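Local coordinates for protein phiAB6 tailspike (Unidentified phage, PDB 5JS4) that is a trimeric beta-helical phage tailspike that probably binds and fragments the exopolysaccharide of Acinetobacter baumannii, at residues I370-Y373 with N374-V377; F385-T388 with N389-L392; P322-G326 with K327-I331. All coordinates share one frame; numbering follows the deposited sequence.

Interaction 1: I370-Y373 with N374-V377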
# COMPACT_ATOMS: atom_id res chain seq x y z
N ILE A 370 -14.44 0.52 25.94
CA ILE A 370 -15.29 -0.62 26.27
C ILE A 370 -16.72 -0.16 26.55
O ILE A 370 -16.94 0.69 27.42
CB ILE A 370 -14.74 -1.40 27.49
CG1 ILE A 370 -13.24 -1.70 27.33
CG2 ILE A 370 -15.50 -2.70 27.68
CD1 ILE A 370 -12.32 -0.66 27.95
N ASN A 371 -17.67 -0.74 25.82
CA ASN A 371 -19.08 -0.35 25.87
C ASN A 371 -19.27 1.06 25.29
O ASN A 371 -18.56 1.43 24.36
CB ASN A 371 -19.68 -0.51 27.28
CG ASN A 371 -19.53 -1.92 27.82
OD1 ASN A 371 -19.73 -2.89 27.09
ND2 ASN A 371 -19.19 -2.04 29.09
N PHE A 372 -20.22 1.83 25.82
CA PHE A 372 -20.68 3.11 25.25
C PHE A 372 -21.56 2.90 24.02
O PHE A 372 -21.56 1.83 23.41
CB PHE A 372 -19.52 4.06 24.90
CG PHE A 372 -18.70 4.50 26.08
CD1 PHE A 372 -19.14 5.53 26.90
CD2 PHE A 372 -17.47 3.90 26.35
CE1 PHE A 372 -18.38 5.95 27.98
CE2 PHE A 372 -16.71 4.32 27.42
CZ PHE A 372 -17.16 5.34 28.24
N TYR A 373 -22.30 3.94 23.68
CA TYR A 373 -23.19 3.94 22.52
C TYR A 373 -22.36 4.25 21.28
O TYR A 373 -22.14 3.36 20.44
CB TYR A 373 -24.32 4.96 22.74
CG TYR A 373 -25.40 4.96 21.70
CD1 TYR A 373 -26.34 3.94 21.65
CD2 TYR A 373 -25.51 6.00 20.78
CE1 TYR A 373 -27.35 3.95 20.70
CE2 TYR A 373 -26.51 6.02 19.83
CZ TYR A 373 -27.44 4.99 19.79
OH TYR A 373 -28.44 5.00 18.85
N ASN A 374 -21.91 5.49 21.16
CA ASN A 374 -20.84 5.86 20.25
C ASN A 374 -19.59 6.03 21.09
O ASN A 374 -19.61 6.72 22.10
CB ASN A 374 -21.16 7.17 19.51
CG ASN A 374 -22.40 7.06 18.64
OD1 ASN A 374 -23.25 7.96 18.65
ND2 ASN A 374 -22.50 5.99 17.88
N GLN A 375 -18.50 5.39 20.69
CA GLN A 375 -17.27 5.48 21.47
C GLN A 375 -16.54 6.78 21.15
O GLN A 375 -16.29 7.59 22.05
CB GLN A 375 -16.42 4.23 21.29
CG GLN A 375 -17.04 3.03 22.00
CD GLN A 375 -16.36 1.71 21.70
OE1 GLN A 375 -15.84 1.49 20.61
NE2 GLN A 375 -16.39 0.80 22.67
N ILE A 376 -16.23 7.00 19.88
CA ILE A 376 -15.64 8.25 19.43
C ILE A 376 -16.69 9.02 18.64
O ILE A 376 -17.18 8.55 17.62
CB ILE A 376 -14.41 8.01 18.54
CG1 ILE A 376 -13.34 7.21 19.30
CG2 ILE A 376 -13.85 9.33 18.01
CD1 ILE A 376 -12.64 7.97 20.41
N VAL A 377 -17.04 10.21 19.12
CA VAL A 377 -17.98 11.09 18.43
C VAL A 377 -17.19 12.23 17.81
O VAL A 377 -16.67 13.09 18.51
CB VAL A 377 -19.04 11.65 19.40
CG1 VAL A 377 -19.99 12.59 18.67
CG2 VAL A 377 -19.82 10.51 20.04
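Gln-375 reaches back across the bend to the backbone of Asn-371, its NE2 donating to Asn-371 O at 2.8 Å. The bond is somewhat bent, 142° at the hydrogen, and the donor arrives in the carbonyl plane while the acceptor sits a little out of the glutamine amide plane. With CG beside its own backbone N (chi1 -72°) and the chain extended beyond it, the side chain lies across the bend, its CG 4.0 Å from Phe-372 CB. The phenylalanine ring itself runs off the other way, to meet Phe-354. At the apex, Tyr-373 and Asn-374 send their side chains out alongside each other, with Tyr-373 CD2 3.7 Å from Asn-374 OD1 and the ring and amide planes 59° apart.

The loop 371-373 links strand 362-370 to strand 374-379 of a right-handed parallel beta-helix, and the chain turns a further corner at Gln-375 and Ile-376; positive phi angles at Asn-371 and Phe-372 help to reverse the loop. Neighbouring coils hold the same groups. Asn-374 ND2 bonds to Asn-397 OD1 on the following coil, and the amide N of Asn-374 to Ser-353 OG on the preceding one. Gln-375 NE2 has a second, weak bond to Tyr-393 O. Asn-371 ND2 donates to Cys-344 O and also to a bound malonic acid, probably a crystallisation component, in a pocket shared with Tyr-310, Arg-343, Ile-370 and Tyr-394.

Interaction 2: F385-T388 with N389-L392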
# COMPACT_ATOMS: atom_id res chain seq x y z
N PHE A 385 -6.97 14.26 10.47
CA PHE A 385 -7.47 13.50 11.61
C PHE A 385 -6.82 12.12 11.60
O PHE A 385 -7.09 11.32 10.71
CB PHE A 385 -8.99 13.38 11.49
CG PHE A 385 -9.67 12.77 12.69
CD1 PHE A 385 -9.79 11.39 12.82
CD2 PHE A 385 -10.23 13.57 13.68
CE1 PHE A 385 -10.43 10.83 13.91
CE2 PHE A 385 -10.88 13.02 14.77
CZ PHE A 385 -10.98 11.64 14.89
N ASN A 386 -5.98 11.85 12.59
CA ASN A 386 -5.19 10.62 12.61
C ASN A 386 -5.57 9.75 13.80
O ASN A 386 -5.54 10.20 14.95
CB ASN A 386 -3.71 10.96 12.62
CG ASN A 386 -3.30 11.81 11.44
OD1 ASN A 386 -2.76 12.91 11.60
ND2 ASN A 386 -3.59 11.32 10.24
N PHE A 387 -5.92 8.50 13.51
CA PHE A 387 -6.49 7.57 14.47
C PHE A 387 -5.78 6.23 14.31
O PHE A 387 -5.82 5.64 13.23
CB PHE A 387 -7.99 7.43 14.17
CG PHE A 387 -8.78 6.75 15.26
CD1 PHE A 387 -8.73 5.37 15.42
CD2 PHE A 387 -9.59 7.48 16.10
CE1 PHE A 387 -9.47 4.75 16.41
CE2 PHE A 387 -10.33 6.87 17.09
CZ PHE A 387 -10.27 5.50 17.25
N THR A 388 -5.13 5.74 15.36
CA THR A 388 -4.40 4.47 15.26
C THR A 388 -4.32 3.71 16.57
O THR A 388 -4.36 4.30 17.65
CB THR A 388 -2.98 4.68 14.68
OG1 THR A 388 -2.43 3.42 14.28
CG2 THR A 388 -2.05 5.35 15.71
N ASN A 389 -4.18 2.39 16.46
CA ASN A 389 -3.88 1.52 17.60
C ASN A 389 -4.96 1.62 18.66
O ASN A 389 -4.74 2.14 19.76
CB ASN A 389 -2.48 1.80 18.17
CG ASN A 389 -1.36 1.28 17.29
OD1 ASN A 389 -0.55 0.44 17.70
ND2 ASN A 389 -1.31 1.77 16.06
N ALA A 390 -6.13 1.11 18.32
CA ALA A 390 -7.30 1.22 19.17
C ALA A 390 -8.01 -0.12 19.26
O ALA A 390 -8.21 -0.79 18.24
CB ALA A 390 -8.24 2.27 18.64
N TRP A 391 -8.38 -0.50 20.48
CA TRP A 391 -9.20 -1.68 20.72
C TRP A 391 -10.56 -1.19 21.17
O TRP A 391 -10.71 -0.65 22.26
CB TRP A 391 -8.52 -2.60 21.74
CG TRP A 391 -7.15 -3.02 21.28
CD1 TRP A 391 -6.76 -3.26 19.99
CD2 TRP A 391 -5.98 -3.23 22.09
NE1 TRP A 391 -5.43 -3.60 19.95
CE2 TRP A 391 -4.93 -3.59 21.22
CE3 TRP A 391 -5.72 -3.15 23.47
CZ2 TRP A 391 -3.64 -3.87 21.68
CZ3 TRP A 391 -4.44 -3.43 23.92
CH2 TRP A 391 -3.41 -3.78 23.03
N LEU A 392 -11.55 -1.34 20.28
CA LEU A 392 -12.86 -0.74 20.45
C LEU A 392 -13.90 -1.85 20.58
O LEU A 392 -14.35 -2.42 19.59
CB LEU A 392 -13.17 0.17 19.25
CG LEU A 392 -12.17 1.31 19.02
CD1 LEU A 392 -12.58 2.15 17.81
CD2 LEU A 392 -12.03 2.19 20.25
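Apolar and polar contacts divide cleanly at this corner, the first between Phe-387, Ala-390 and Leu-392 and the second between Thr-388 and Asn-389. On the apolar side, the far end of the Phe-387 ring does the touching. CE1 lies 3.6 Å from the Ala-390 methyl, CB, while CZ meets Leu-392 CD1 at 4.1 Å, both approaching the ring obliquely. The Phe-387 and Leu-392 side chains come at each other from opposite directions, since the strand has turned between them: the axes of 385-388 and 390-392 run 75° apart. Phe-387 has CG opposite its backbone N (chi1 -167°), which sends the ring across strand 385-388 and nearly parallel to 390-392, on the inner side of the corner. Ile-364, Ile-376 and Ile-418 pack around the same ring inside the parallel beta-helix, and Phe-420 lies against Leu-392.

The polar contact lies on the outer side of the corner. Asn-389 turns the chain with a positive phi of 60°, and its side chain runs next to that of Thr-388, pointing the same way. ND2 donates to Thr-388 OG1 at 2.7 Å, the hydroxyl oxygen lying almost exactly in the amide plane, although the bond is bent at the hydrogen. Thr-388 OG1 is also hydrogen-bonded to His-416 O on the next coil, and Asn-389 ND2 has a weak bond to Asn-417 OD1. Across the trimer interface, Asn-389 packs on Asn-386 of a second subunit, and Trp-391 on Ala-362 of that subunit.

Because the carbonyl of His-416 can only accept, the threonine hydroxyl must donate to it while accepting from Asn-389; the hydroxyl is used both as donor and as acceptor, which should fix its rotation and hold the buried amide at the subunit boundary.

Interaction 3: P322-G326 with K327-I331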
# COMPACT_ATOMS: atom_id res chain seq x y z
N PRO A 322 -28.40 9.10 35.83
CA PRO A 322 -29.43 9.77 35.03
C PRO A 322 -28.92 10.98 34.24
O PRO A 322 -29.38 11.22 33.13
CB PRO A 322 -30.46 10.21 36.07
CG PRO A 322 -30.28 9.27 37.21
CD PRO A 322 -28.81 8.95 37.24
N ASP A 323 -27.95 11.70 34.80
CA ASP A 323 -27.42 12.91 34.17
C ASP A 323 -26.54 12.63 32.94
O ASP A 323 -26.18 13.56 32.22
CB ASP A 323 -26.63 13.74 35.19
CG ASP A 323 -27.51 14.25 36.32
OD1 ASP A 323 -28.62 14.76 36.04
OD2 ASP A 323 -27.09 14.15 37.49
N LEU A 324 -26.19 11.37 32.70
CA LEU A 324 -25.41 10.98 31.52
C LEU A 324 -26.25 10.33 30.41
O LEU A 324 -25.77 10.17 29.29
CB LEU A 324 -24.25 10.06 31.91
CG LEU A 324 -23.07 10.74 32.61
CD1 LEU A 324 -22.14 9.70 33.22
CD2 LEU A 324 -22.30 11.64 31.66
N GLN A 325 -27.50 9.95 30.72
CA GLN A 325 -28.36 9.29 29.73
C GLN A 325 -28.48 10.13 28.46
O GLN A 325 -28.83 11.31 28.52
CB GLN A 325 -29.76 9.04 30.31
CG GLN A 325 -30.65 8.19 29.40
CD GLN A 325 -32.00 7.89 30.01
OE1 GLN A 325 -32.50 8.63 30.85
NE2 GLN A 325 -32.62 6.79 29.57
N GLY A 326 -28.19 9.51 27.32
CA GLY A 326 -28.32 10.16 26.02
C GLY A 326 -27.28 11.23 25.73
O GLY A 326 -27.44 12.01 24.79
N LYS A 327 -26.22 11.28 26.52
CA LYS A 327 -25.19 12.31 26.38
C LYS A 327 -23.82 11.69 26.17
O LYS A 327 -23.63 10.49 26.32
CB LYS A 327 -25.14 13.19 27.63
CG LYS A 327 -26.40 14.01 27.87
CD LYS A 327 -26.24 14.87 29.12
CE LYS A 327 -27.55 15.50 29.55
NZ LYS A 327 -27.52 15.87 31.00
N THR A 328 -22.86 12.54 25.81
CA THR A 328 -21.46 12.14 25.74
C THR A 328 -20.76 12.50 27.05
O THR A 328 -20.93 13.61 27.56
CB THR A 328 -20.73 12.81 24.56
OG1 THR A 328 -21.53 12.72 23.38
CG2 THR A 328 -19.40 12.11 24.31
N ALA A 329 -19.97 11.57 27.58
CA ALA A 329 -19.33 11.74 28.89
C ALA A 329 -18.31 12.87 28.91
O ALA A 329 -18.25 13.64 29.87
CB ALA A 329 -18.67 10.44 29.33
N PHE A 330 -17.51 12.96 27.86
CA PHE A 330 -16.53 14.03 27.70
C PHE A 330 -16.86 14.86 26.46
O PHE A 330 -17.02 14.31 25.37
CB PHE A 330 -15.13 13.43 27.52
CG PHE A 330 -14.51 12.94 28.79
CD1 PHE A 330 -13.84 13.81 29.63
CD2 PHE A 330 -14.56 11.60 29.12
CE1 PHE A 330 -13.25 13.36 30.80
CE2 PHE A 330 -13.97 11.14 30.29
CZ PHE A 330 -13.31 12.02 31.12
N ILE A 331 -16.94 16.17 26.63
CA ILE A 331 -17.14 17.07 25.50
C ILE A 331 -15.95 18.02 25.34
O ILE A 331 -15.16 18.20 26.26
CB ILE A 331 -18.47 17.87 25.61
CG1 ILE A 331 -18.50 18.73 26.88
CG2 ILE A 331 -19.64 16.90 25.58
CD1 ILE A 331 -19.64 19.74 26.90
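Lys-327 makes two hydrogen bonds back to the loop it has just left, one from its backbone and one from the end of its side chain. Its N donates to Leu-324 O at 3.0 Å, closing a type II beta turn from Leu-324 to Lys-327; the donor stands above the carbonyl plane. From there the side chain doubles back over the turn. CG sits beside the backbone N (chi1 -65°), and the extended chain beyond it passes the carbonyl of Asp-323, with CD 3.4 Å from Asp-323 O. NZ then donates to Asp-323 O at 2.9 Å, tilted out of the carbonyl plane. The carboxylate of the same aspartate stays apart, its OD1 5.3 Å from Lys-327 NZ, so the lysine holds the main chain and makes no salt bridge here.

Leu-324 takes the other side of the turn. Its backbone points CB away from 327-331, but the side chain bends round until CD2 comes 4.1 Å from Ala-329 CA and 4.5 Å from Ala-329 CB. Val-317, on strand 313-318, touches both residues, so this small apolar group is continuous with the interior of the beta-helix.

Gly-326 occupies the third position of the turn with a positive phi of 72°, a conformation that glycine adopts readily and that is usual at this place in a type II turn. Its backbone also bonds to Lys-350, and that of Lys-327 to Ser-353, which ties the turn to the next coil as strand 328-333 begins.

Chemically, the exposed outer side of the turn relies on an ammonium group bound to a neutral carbonyl, with the aspartate charge near enough perhaps to add a modest long-range attraction, while the inner side relies on apolar contact.

How the interactions relate
All three contacts sit at bends of one parallel beta-helix. Along the chain, interaction 3 comes first, then interaction 1, then interaction 2. Interactions 3 and 1 reach the same parallel sheet, through strands 328-333 and 374-379, with strand 353-358 between them; their centres are about 11 Å apart and the two contacts do not touch. Interaction 2 lies on strand 381-393, which follows 374-379, its centre about 13 Å from that of interaction 1. These two touch, Gln-375 OE1 against Leu-392 CB and Ile-376 CG1 against Phe-387 CE2. Interactions 1 and 2 thus link the pocket where malonic acid binds to the face that meets a second subunit, while interaction 3 lies two strands back along the sheet.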